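Local coordinates for arylsulfatase (Pseudoalteromonas sp. MB47, PDB 7AJ0), which probably hydrolyses sulfate esters on the algal polysaccharide fucoidan, acting from chain ends as a calcium-binding, hexameric sulfatase, at residues A[18-23]-A[415-420]; A[420-425]-A[497-502]; A[432-437]-A[489-494]. One frame throughout, in Å; residues are numbered along the deposited sequence.

Contact 1: residues A[18-23]-A[415-420]; sequences IVEKPN and KSRRQV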
loop_
_atom_site.group_PDB
_atom_site.type_symbol
_atom_site.label_atom_id
_atom_site.label_comp_id
_atom_site.label_asym_id
_atom_site.label_seq_id
_atom_site.Cartn_x
_atom_site.Cartn_y
_atom_site.Cartn_z
ATOM N N ILE A 18 -39.046 0.836 -22.928
ATOM C CA ILE A 18 -40.503 0.842 -22.908
ATOM C C ILE A 18 -40.987 -0.391 -22.160
ATOM O O ILE A 18 -40.443 -1.488 -22.331
ATOM C CB ILE A 18 -41.083 0.872 -24.338
ATOM C CG1 ILE A 18 -40.622 2.134 -25.075
ATOM C CG2 ILE A 18 -42.602 0.794 -24.301
ATOM C CD1 ILE A 18 -41.100 3.433 -24.449
ATOM N N VAL A 19 -42.010 -0.209 -21.331
ATOM C CA VAL A 19 -42.605 -1.321 -20.601
ATOM C C VAL A 19 -43.580 -2.040 -21.526
ATOM O O VAL A 19 -44.576 -1.460 -21.967
ATOM C CB VAL A 19 -43.312 -0.838 -19.328
ATOM C CG1 VAL A 19 -44.042 -2.000 -18.666
ATOM C CG2 VAL A 19 -42.314 -0.205 -18.370
ATOM N N GLU A 20 -43.291 -3.305 -21.822
ATOM C CA GLU A 20 -44.181 -4.133 -22.648
ATOM C C GLU A 20 -45.114 -4.922 -21.733
ATOM O O GLU A 20 -46.313 -4.640 -21.663
ATOM C CB GLU A 20 -43.351 -5.030 -23.568
ATOM C CG GLU A 20 -42.665 -4.250 -24.696
ATOM C CD GLU A 20 -41.248 -4.722 -24.992
ATOM O OE1 GLU A 20 -41.079 -5.820 -25.563
ATOM O OE2 GLU A 20 -40.298 -3.983 -24.654
ATOM N N LYS A 21 -44.569 -5.908 -21.016
ATOM C CA LYS A 21 -45.297 -6.604 -19.960
ATOM C C LYS A 21 -44.735 -6.190 -18.603
ATOM O O LYS A 21 -43.513 -6.092 -18.448
ATOM C CB LYS A 21 -45.189 -8.123 -20.130
ATOM C CG LYS A 21 -46.214 -8.932 -19.335
ATOM C CD LYS A 21 -46.003 -10.437 -19.531
ATOM C CE LYS A 21 -46.855 -11.269 -18.566
ATOM N NZ LYS A 21 -46.333 -12.665 -18.404
ATOM N N PRO A 22 -45.586 -5.928 -17.609
ATOM C CA PRO A 22 -45.075 -5.374 -16.342
ATOM C C PRO A 22 -43.969 -6.186 -15.688
ATOM O O PRO A 22 -43.129 -5.610 -14.983
ATOM C CB PRO A 22 -46.329 -5.336 -15.451
ATOM C CG PRO A 22 -47.462 -5.236 -16.403
ATOM C CD PRO A 22 -47.058 -6.034 -17.613
ATOM N N ASN A 23 -43.941 -7.502 -15.885
ATOM C CA ASN A 23 -42.978 -8.365 -15.218
ATOM C C ASN A 23 -41.735 -8.636 -16.062
ATOM O O ASN A 23 -40.993 -9.580 -15.764
ATOM C CB ASN A 23 -43.637 -9.695 -14.844
ATOM C CG ASN A 23 -43.941 -10.551 -16.060
ATOM O OD1 ASN A 23 -44.321 -10.038 -17.113
ATOM N ND2 ASN A 23 -43.764 -11.859 -15.925
ATOM N N LYS A 415 -28.438 -1.978 -33.128
ATOM C CA LYS A 415 -28.334 -1.442 -31.780
ATOM C C LYS A 415 -29.027 -2.375 -30.797
ATOM O O LYS A 415 -30.017 -3.036 -31.124
ATOM C CB LYS A 415 -28.934 -0.040 -31.715
ATOM C CG LYS A 415 -28.163 0.973 -32.552
ATOM C CD LYS A 415 -28.785 2.360 -32.490
ATOM C CE LYS A 415 -28.001 3.347 -33.345
ATOM N NZ LYS A 415 -28.490 4.742 -33.184
ATOM N N SER A 416 -28.484 -2.431 -29.588
ATOM C CA SER A 416 -28.984 -3.347 -28.575
ATOM C C SER A 416 -30.331 -2.881 -28.031
ATOM O O SER A 416 -30.635 -1.686 -27.997
ATOM C CB SER A 416 -27.967 -3.464 -27.440
ATOM O OG SER A 416 -28.461 -4.259 -26.382
ATOM N N ARG A 417 -31.149 -3.850 -27.618
ATOM C CA ARG A 417 -32.401 -3.558 -26.938
ATOM C C ARG A 417 -32.234 -3.438 -25.430
ATOM O O ARG A 417 -33.201 -3.096 -24.739
ATOM C CB ARG A 417 -33.442 -4.644 -27.249
ATOM C CG ARG A 417 -33.711 -4.814 -28.734
ATOM C CD ARG A 417 -34.927 -5.691 -29.016
ATOM N NE ARG A 417 -36.158 -5.116 -28.481
ATOM C CZ ARG A 417 -37.010 -5.752 -27.678
ATOM N NH1 ARG A 417 -36.791 -7.008 -27.310
ATOM N NH2 ARG A 417 -38.095 -5.126 -27.251
ATOM N N ARG A 418 -31.040 -3.702 -24.907
ATOM C CA ARG A 418 -30.767 -3.614 -23.478
ATOM C C ARG A 418 -30.151 -2.259 -23.168
ATOM O O ARG A 418 -29.170 -1.855 -23.801
ATOM C CB ARG A 418 -29.831 -4.736 -23.025
ATOM C CG ARG A 418 -29.374 -4.615 -21.579
ATOM C CD ARG A 418 -28.597 -5.843 -21.126
ATOM N NE ARG A 418 -29.460 -7.007 -20.937
ATOM C CZ ARG A 418 -30.202 -7.222 -19.855
ATOM N NH1 ARG A 418 -30.954 -8.309 -19.772
ATOM N NH2 ARG A 418 -30.197 -6.349 -18.857
ATOM N N GLN A 419 -30.726 -1.566 -22.188
ATOM C CA GLN A 419 -30.266 -0.239 -21.814
ATOM C C GLN A 419 -29.277 -0.264 -20.660
ATOM O O GLN A 419 -28.398 0.602 -20.590
ATOM C CB GLN A 419 -31.467 0.633 -21.439
ATOM C CG GLN A 419 -31.163 2.111 -21.358
ATOM C CD GLN A 419 -32.412 2.947 -21.150
ATOM O OE1 GLN A 419 -32.571 4.002 -21.763
ATOM N NE2 GLN A 419 -33.303 2.479 -20.282
ATOM N N VAL A 420 -29.395 -1.233 -19.754
ATOM C CA VAL A 420 -28.576 -1.274 -18.552
ATOM C C VAL A 420 -28.263 -2.722 -18.205
ATOM O O VAL A 420 -29.075 -3.625 -18.425
ATOM C CB VAL A 420 -29.276 -0.581 -17.356
ATOM C CG1 VAL A 420 -28.406 -0.661 -16.112
ATOM C CG2 VAL A 420 -29.614 0.866 -17.686
#
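Arg417 NH2 faces both oxygens of the Glu20 carboxylate, and through this one nitrogen segment 415-420 meets segment 18-23. The nearer oxygen is OE1, 3.5 Å from Arg417 NH2, in a salt bridge whose N-H...O angle is 151°; as a hydrogen bond it is weak. Glu20 OE2 stands almost as close, 3.6 Å from the same NH2, but the pair is not the flat, two-pronged kind: the carboxylate and guanidinium planes are turned 55° against each other. Glu20 comes in at the edge of the guanidinium group, near its plane, rather than over a face. The arginine chain bends at its third torsion (chi3 62°), which swings its end toward the glutamate although its base is not aimed there. The neighbouring NH1 has the stronger partner, the backbone oxygen of Asp404; this bond probably does more than Glu20 to hold the guanidinium group, to which Glu20 adds a looser electrostatic tie at the surface. In the fold, the contact lays the N-terminal arm that precedes helix 31-48 against the loop leading from helix 406-409 into strand 420-425, an outermost strand of the small antiparallel sheet in the C-terminal part of the sulfatase. Gln419 adds to the same join, its side-chain amide bonding to Asn15 and to the backbone of Asp16. The loop is also braced from within. Ser416 OG accepts the backbone N-H of Arg418 at 3.0 Å, making an ST turn. The Arg418 side chain turns toward the residue two farther on, NH2 donating to Val420 O at 3.0 Å, with that oxygen in the guanidinium plane; Arg418 NH1 turns instead to the carboxylate of Asp379 and the backbone oxygen of Asp401.

Contact 2: residues A[420-425]-A[497-502]; sequences VVYMWS and KAHIAT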
loop_
_atom_site.group_PDB
_atom_site.type_symbol
_atom_site.label_atom_id
_atom_site.label_comp_id
_atom_site.label_asym_id
_atom_site.label_seq_id
_atom_site.Cartn_x
_atom_site.Cartn_y
_atom_site.Cartn_z
ATOM N N VAL A 420 -29.395 -1.233 -19.754
ATOM C CA VAL A 420 -28.576 -1.274 -18.552
ATOM C C VAL A 420 -28.263 -2.722 -18.205
ATOM O O VAL A 420 -29.075 -3.625 -18.425
ATOM C CB VAL A 420 -29.276 -0.581 -17.356
ATOM C CG1 VAL A 420 -28.406 -0.661 -16.112
ATOM C CG2 VAL A 420 -29.614 0.866 -17.686
ATOM N N VAL A 421 -27.067 -2.937 -17.665
ATOM C CA VAL A 421 -26.673 -4.213 -17.082
ATOM C C VAL A 421 -26.546 -4.004 -15.581
ATOM O O VAL A 421 -25.857 -3.079 -15.136
ATOM C CB VAL A 421 -25.353 -4.733 -17.677
ATOM C CG1 VAL A 421 -24.906 -5.998 -16.956
ATOM C CG2 VAL A 421 -25.514 -4.998 -19.164
ATOM N N TYR A 422 -27.223 -4.845 -14.807
ATOM C CA TYR A 422 -27.188 -4.774 -13.353
ATOM C C TYR A 422 -26.315 -5.897 -12.816
ATOM O O TYR A 422 -26.486 -7.062 -13.191
ATOM C CB TYR A 422 -28.597 -4.863 -12.771
ATOM C CG TYR A 422 -29.476 -3.721 -13.211
ATOM C CD1 TYR A 422 -29.406 -2.486 -12.583
ATOM C CD2 TYR A 422 -30.367 -3.873 -14.264
ATOM C CE1 TYR A 422 -30.200 -1.437 -12.989
ATOM C CE2 TYR A 422 -31.168 -2.832 -14.672
ATOM C CZ TYR A 422 -31.081 -1.615 -14.033
ATOM O OH TYR A 422 -31.877 -0.569 -14.438
ATOM N N MET A 423 -25.390 -5.545 -11.933
ATOM C CA MET A 423 -24.360 -6.453 -11.451
ATOM C C MET A 423 -24.573 -6.718 -9.971
ATOM O O MET A 423 -24.730 -5.780 -9.183
ATOM C CB MET A 423 -22.982 -5.854 -11.721
ATOM C CG MET A 423 -22.947 -5.106 -13.050
ATOM S SD MET A 423 -21.356 -5.086 -13.868
ATOM C CE MET A 423 -21.823 -4.352 -15.430
ATOM N N TRP A 424 -24.600 -7.998 -9.607
ATOM C CA TRP A 424 -24.836 -8.425 -8.239
ATOM C C TRP A 424 -23.747 -9.390 -7.799
ATOM O O TRP A 424 -23.270 -10.209 -8.592
ATOM C CB TRP A 424 -26.192 -9.123 -8.091
ATOM C CG TRP A 424 -27.372 -8.224 -8.209
ATOM C CD1 TRP A 424 -27.864 -7.671 -9.351
ATOM C CD2 TRP A 424 -28.224 -7.783 -7.147
ATOM N NE1 TRP A 424 -28.970 -6.906 -9.069
ATOM C CE2 TRP A 424 -29.209 -6.957 -7.721
ATOM C CE3 TRP A 424 -28.248 -8.001 -5.766
ATOM C CZ2 TRP A 424 -30.207 -6.346 -6.963
ATOM C CZ3 TRP A 424 -29.239 -7.395 -5.014
ATOM C CH2 TRP A 424 -30.207 -6.580 -5.615
ATOM N N SER A 425 -23.366 -9.294 -6.532
ATOM C CA SER A 425 -22.542 -10.297 -5.859
ATOM C C SER A 425 -23.493 -11.043 -4.922
ATOM O O SER A 425 -23.727 -10.622 -3.786
ATOM C CB SER A 425 -21.379 -9.666 -5.112
ATOM O OG SER A 425 -20.608 -10.657 -4.454
ATOM N N LYS A 497 -32.382 2.684 -8.259
ATOM C CA LYS A 497 -33.584 2.685 -7.432
ATOM C C LYS A 497 -34.690 1.860 -8.075
ATOM O O LYS A 497 -35.322 1.026 -7.418
ATOM C CB LYS A 497 -34.053 4.121 -7.198
ATOM C CG LYS A 497 -33.045 5.001 -6.473
ATOM C CD LYS A 497 -32.987 4.683 -4.988
ATOM C CE LYS A 497 -32.050 5.635 -4.251
ATOM N NZ LYS A 497 -32.470 7.060 -4.384
ATOM N N ALA A 498 -34.937 2.080 -9.369
ATOM C CA ALA A 498 -35.990 1.338 -10.052
ATOM C C ALA A 498 -35.695 -0.156 -10.051
ATOM O O ALA A 498 -36.595 -0.977 -9.831
ATOM C CB ALA A 498 -36.151 1.855 -11.481
ATOM N N HIS A 499 -34.437 -0.528 -10.287
ATOM C CA HIS A 499 -34.067 -1.938 -10.293
ATOM C C HIS A 499 -34.362 -2.584 -8.946
ATOM O O HIS A 499 -34.919 -3.686 -8.879
ATOM C CB HIS A 499 -32.588 -2.084 -10.643
ATOM C CG HIS A 499 -32.123 -3.504 -10.708
ATOM N ND1 HIS A 499 -32.528 -4.374 -11.697
ATOM C CD2 HIS A 499 -31.289 -4.207 -9.906
ATOM C CE1 HIS A 499 -31.963 -5.550 -11.503
ATOM N NE2 HIS A 499 -31.208 -5.477 -10.422
ATOM N N ILE A 500 -33.981 -1.912 -7.857
ATOM C CA ILE A 500 -34.269 -2.438 -6.528
ATOM C C ILE A 500 -35.774 -2.471 -6.285
ATOM O O ILE A 500 -36.279 -3.360 -5.591
ATOM C CB ILE A 500 -33.544 -1.605 -5.455
ATOM C CG1 ILE A 500 -32.023 -1.735 -5.593
ATOM C CG2 ILE A 500 -33.988 -2.021 -4.058
ATOM C CD1 ILE A 500 -31.485 -3.130 -5.358
ATOM N N ALA A 501 -36.514 -1.514 -6.854
ATOM C CA ALA A 501 -37.949 -1.448 -6.604
ATOM C C ALA A 501 -38.687 -2.636 -7.209
ATOM O O ALA A 501 -39.701 -3.075 -6.653
ATOM C CB ALA A 501 -38.522 -0.140 -7.153
ATOM N N THR A 502 -38.206 -3.171 -8.337
ATOM C CA THR A 502 -38.848 -4.347 -8.909
ATOM C C THR A 502 -38.849 -5.506 -7.918
ATOM O O THR A 502 -39.733 -6.368 -7.967
ATOM C CB THR A 502 -38.154 -4.786 -10.202
ATOM O OG1 THR A 502 -36.880 -5.363 -9.893
ATOM C CG2 THR A 502 -37.962 -3.610 -11.147
#
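Tyr422 and His499 lie face to face in an offset stack, their ring centroids 3.7 Å apart and their planes only 6° from parallel. His499 ND1 sits over the centre of the phenol ring, and Tyr422 CG over the centre of the imidazole. The two side chains run in opposite directions, which brings each CB over the other's ring: Tyr422 CB lies 3.8 Å from the His499 centroid and His499 CB 3.8 Å from that of Tyr422, a reciprocal pair of CH-pi contacts. Val420 CG1 lies over the opposite face of the tyrosine, toward its rim.

The polar contact is a single hydrogen bond, in which Trp424 NE1 donates to His499 NE2 at 3.0 Å with an N-H...N angle of 154°. The bond is near the planes of both rings, so it meets the imidazole at its edge and leaves the stack undisturbed. Because NE2 acts as acceptor, the histidine is probably neutral. Its ring reaches both partners with CG anti to the backbone N (chi1 -179°). A leucine in place of Tyr422 would remove the flat surface beneath His499, whose ring would probably be freer to turn and lose its alignment with Trp424 NE1.

Apolar packing completes the contact: Ile500 CD1 touches Trp424 CH2 at 3.7 Å.

Phe429 packs edge-to-face on Trp424 and also touches Tyr422, which Phe495 of the helix meets as well. This buried aromatic cluster joins strand 420-425 to helix 497-502 in the C-terminal arrangement familiar from sulfatases, a long helix packed on a four-stranded antiparallel sheet.

Contact 3: residues A[432-437]-A[489-494]; sequences LRWLDY and MPQATK
Trp434 and Gln491 meet where a beta hairpin of the C-terminal antiparallel sheet, closed by a type II' turn from Trp434 to Tyr437, lies against the first turns of helix 489-505. Strand 432-434 and helix 489-494 run at 128° to each other, their axes 9.8 Å apart. The indole is held between two aliphatic groups. Over one face lies Gln491 CG, 4.0 Å from the centroid of the six-membered ring and 3.6 Å from Trp434 CH2, a CH-pi contact set toward the rim; over the opposite face lies CD1 of Leu435, from the turn itself. Phe14 and Phe495 add edge-to-face contacts to the same indole.

Gln491 presents its methylene groups rather than its amide to the ring. With CG anti to the backbone N (chi1 -176°) and a bend at the next torsion, the chain crosses the indole at about a right angle and then leads away, so that OE1 can accept a hydrogen bond from Asn12.

Next to this pair, Leu432 CD2 packs on the helix backbone at Ala492 O, 3.5 Å away. No hydrogen bond joins the two segments, so the join rests on packing alone.

The turn also borders a second subunit, whose Asp197 is bonded to Tyr437 OH and whose Leu204 packs on Leu435. Arg433 ties the turn together from its own strand: NE donates to Leu435 O at 3.0 Å, and NH2 forms a salt bridge with Asp436 OD1 at 2.9 Å, meeting that oxygen on the anti side and 20° out of the carboxylate plane.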
loop_
_atom_site.group_PDB
_atom_site.type_symbol
_atom_site.label_atom_id
_atom_site.label_comp_id
_atom_site.label_asym_id
_atom_site.label_seq_id
_atom_site.Cartn_x
_atom_site.Cartn_y
_atom_site.Cartn_z
ATOM N N LEU A 432 -23.762 -1.124 -11.887
ATOM C CA LEU A 432 -24.519 -1.211 -13.125
ATOM C C LEU A 432 -23.692 -0.577 -14.233
ATOM O O LEU A 432 -22.759 0.189 -13.977
ATOM C CB LEU A 432 -25.884 -0.524 -13.012
ATOM C CG LEU A 432 -25.913 0.982 -12.749
ATOM C CD1 LEU A 432 -25.769 1.794 -14.027
ATOM C CD2 LEU A 432 -27.199 1.357 -12.017
ATOM N N ARG A 433 -24.035 -0.916 -15.474
ATOM C CA ARG A 433 -23.462 -0.263 -16.639
ATOM C C ARG A 433 -24.581 0.345 -17.472
ATOM O O ARG A 433 -25.598 -0.306 -17.731
ATOM C CB ARG A 433 -22.646 -1.214 -17.515
ATOM C CG ARG A 433 -22.126 -0.505 -18.763
ATOM C CD ARG A 433 -21.205 -1.353 -19.609
ATOM N NE ARG A 433 -20.945 -0.694 -20.887
ATOM C CZ ARG A 433 -20.132 -1.161 -21.827
ATOM N NH1 ARG A 433 -19.483 -2.299 -21.636
ATOM N NH2 ARG A 433 -19.968 -0.489 -22.957
ATOM N N TRP A 434 -24.370 1.582 -17.910
ATOM C CA TRP A 434 -25.334 2.314 -18.724
ATOM C C TRP A 434 -24.545 3.082 -19.771
ATOM O O TRP A 434 -23.640 3.850 -19.428
ATOM C CB TRP A 434 -26.178 3.244 -17.857
ATOM C CG TRP A 434 -26.976 4.231 -18.630
ATOM C CD1 TRP A 434 -27.799 3.974 -19.684
ATOM C CD2 TRP A 434 -27.042 5.642 -18.402
ATOM N NE1 TRP A 434 -28.366 5.139 -20.135
ATOM C CE2 TRP A 434 -27.919 6.179 -19.364
ATOM C CE3 TRP A 434 -26.442 6.504 -17.480
ATOM C CZ2 TRP A 434 -28.211 7.537 -19.430
ATOM C CZ3 TRP A 434 -26.732 7.852 -17.548
ATOM C CH2 TRP A 434 -27.610 8.356 -18.516
ATOM N N LEU A 435 -24.880 2.871 -21.041
ATOM C CA LEU A 435 -24.103 3.411 -22.158
ATOM C C LEU A 435 -22.708 2.805 -22.017
ATOM O O LEU A 435 -22.586 1.572 -21.935
ATOM C CB LEU A 435 -24.168 4.930 -22.154
ATOM C CG LEU A 435 -25.567 5.545 -22.226
ATOM C CD1 LEU A 435 -25.536 7.031 -21.876
ATOM C CD2 LEU A 435 -26.173 5.331 -23.607
ATOM N N ASP A 436 -21.647 3.606 -21.966
ATOM C CA ASP A 436 -20.293 3.109 -21.769
ATOM C C ASP A 436 -19.743 3.519 -20.406
ATOM O O ASP A 436 -18.531 3.658 -20.234
ATOM C CB ASP A 436 -19.391 3.603 -22.899
ATOM C CG ASP A 436 -19.896 3.180 -24.272
ATOM O OD1 ASP A 436 -20.393 2.040 -24.405
ATOM O OD2 ASP A 436 -19.803 3.988 -25.220
ATOM N N TYR A 437 -20.629 3.700 -19.429
ATOM C CA TYR A 437 -20.261 4.153 -18.093
ATOM C C TYR A 437 -20.532 3.050 -17.081
ATOM O O TYR A 437 -21.632 2.490 -17.039
ATOM C CB TYR A 437 -21.032 5.421 -17.720
ATOM C CG TYR A 437 -20.810 6.553 -18.698
ATOM C CD1 TYR A 437 -19.758 7.444 -18.529
ATOM C CD2 TYR A 437 -21.639 6.720 -19.798
ATOM C CE1 TYR A 437 -19.545 8.472 -19.424
ATOM C CE2 TYR A 437 -21.435 7.747 -20.696
ATOM C CZ TYR A 437 -20.387 8.620 -20.504
ATOM O OH TYR A 437 -20.178 9.642 -21.401
ATOM N N MET A 489 -25.105 11.200 -13.596
ATOM C CA MET A 489 -25.141 10.533 -12.300
ATOM C C MET A 489 -26.546 10.420 -11.723
ATOM O O MET A 489 -26.881 9.344 -11.196
ATOM C CB MET A 489 -24.217 11.260 -11.315
ATOM C CG MET A 489 -23.907 10.461 -10.058
ATOM S SD MET A 489 -23.003 8.932 -10.391
ATOM C CE MET A 489 -21.458 9.263 -9.537
ATOM N N PRO A 490 -27.398 11.449 -11.761
ATOM C CA PRO A 490 -28.766 11.259 -11.252
ATOM C C PRO A 490 -29.542 10.192 -12.005
ATOM O O PRO A 490 -30.392 9.522 -11.404
ATOM C CB PRO A 490 -29.406 12.650 -11.403
ATOM C CG PRO A 490 -28.492 13.428 -12.291
ATOM C CD PRO A 490 -27.119 12.859 -12.092
ATOM N N GLN A 491 -29.276 10.005 -13.300
ATOM C CA GLN A 491 -29.964 8.950 -14.040
ATOM C C GLN A 491 -29.462 7.573 -13.622
ATOM O O GLN A 491 -30.247 6.624 -13.527
ATOM C CB GLN A 491 -29.787 9.153 -15.543
ATOM C CG GLN A 491 -30.555 8.146 -16.391
ATOM C CD GLN A 491 -32.051 8.188 -16.135
ATOM O OE1 GLN A 491 -32.636 9.263 -16.000
ATOM N NE2 GLN A 491 -32.675 7.018 -16.053
ATOM N N ALA A 492 -28.156 7.444 -13.374
ATOM C CA ALA A 492 -27.619 6.172 -12.903
ATOM C C ALA A 492 -28.245 5.774 -11.572
ATOM O O ALA A 492 -28.479 4.587 -11.315
ATOM C CB ALA A 492 -26.099 6.257 -12.771
ATOM N N THR A 493 -28.525 6.755 -10.713
ATOM C CA THR A 493 -29.188 6.457 -9.449
ATOM C C THR A 493 -30.654 6.106 -9.670
ATOM O O THR A 493 -31.196 5.230 -8.988
ATOM C CB THR A 493 -29.049 7.640 -8.492
ATOM O OG1 THR A 493 -27.669 7.803 -8.141
ATOM C CG2 THR A 493 -29.863 7.417 -7.229
ATOM N N LYS A 494 -31.310 6.778 -10.620
ATOM C CA LYS A 494 -32.675 6.400 -10.969
ATOM C C LYS A 494 -32.738 4.944 -11.414
ATOM O O LYS A 494 -33.658 4.209 -11.036
ATOM C CB LYS A 494 -33.216 7.310 -12.068
ATOM C CG LYS A 494 -33.772 8.636 -11.579
ATOM C CD LYS A 494 -34.430 9.396 -12.724
ATOM C CE LYS A 494 -34.877 10.787 -12.298
ATOM N NZ LYS A 494 -33.739 11.746 -12.249
#

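All three contacts lie on the same side of the chain's centre; contact 1 brings the N-terminal arm to the C-terminal region that holds the other two. The centres of contacts 1 and 2 are about 13 Å apart, of contacts 1 and 3 about 15 Å, and of contacts 2 and 3 about 11 Å. Contact 1 comes first and runs into contact 2 through Val420, whose side chain also packs on the strand of contact 3. Contacts 2 and 3 share helix 489-505 and the sheet in which strands 420-425 and 428-434 are neighbours. The helix thus packs its first turns on strand 428-434 and a later part on strand 420-425.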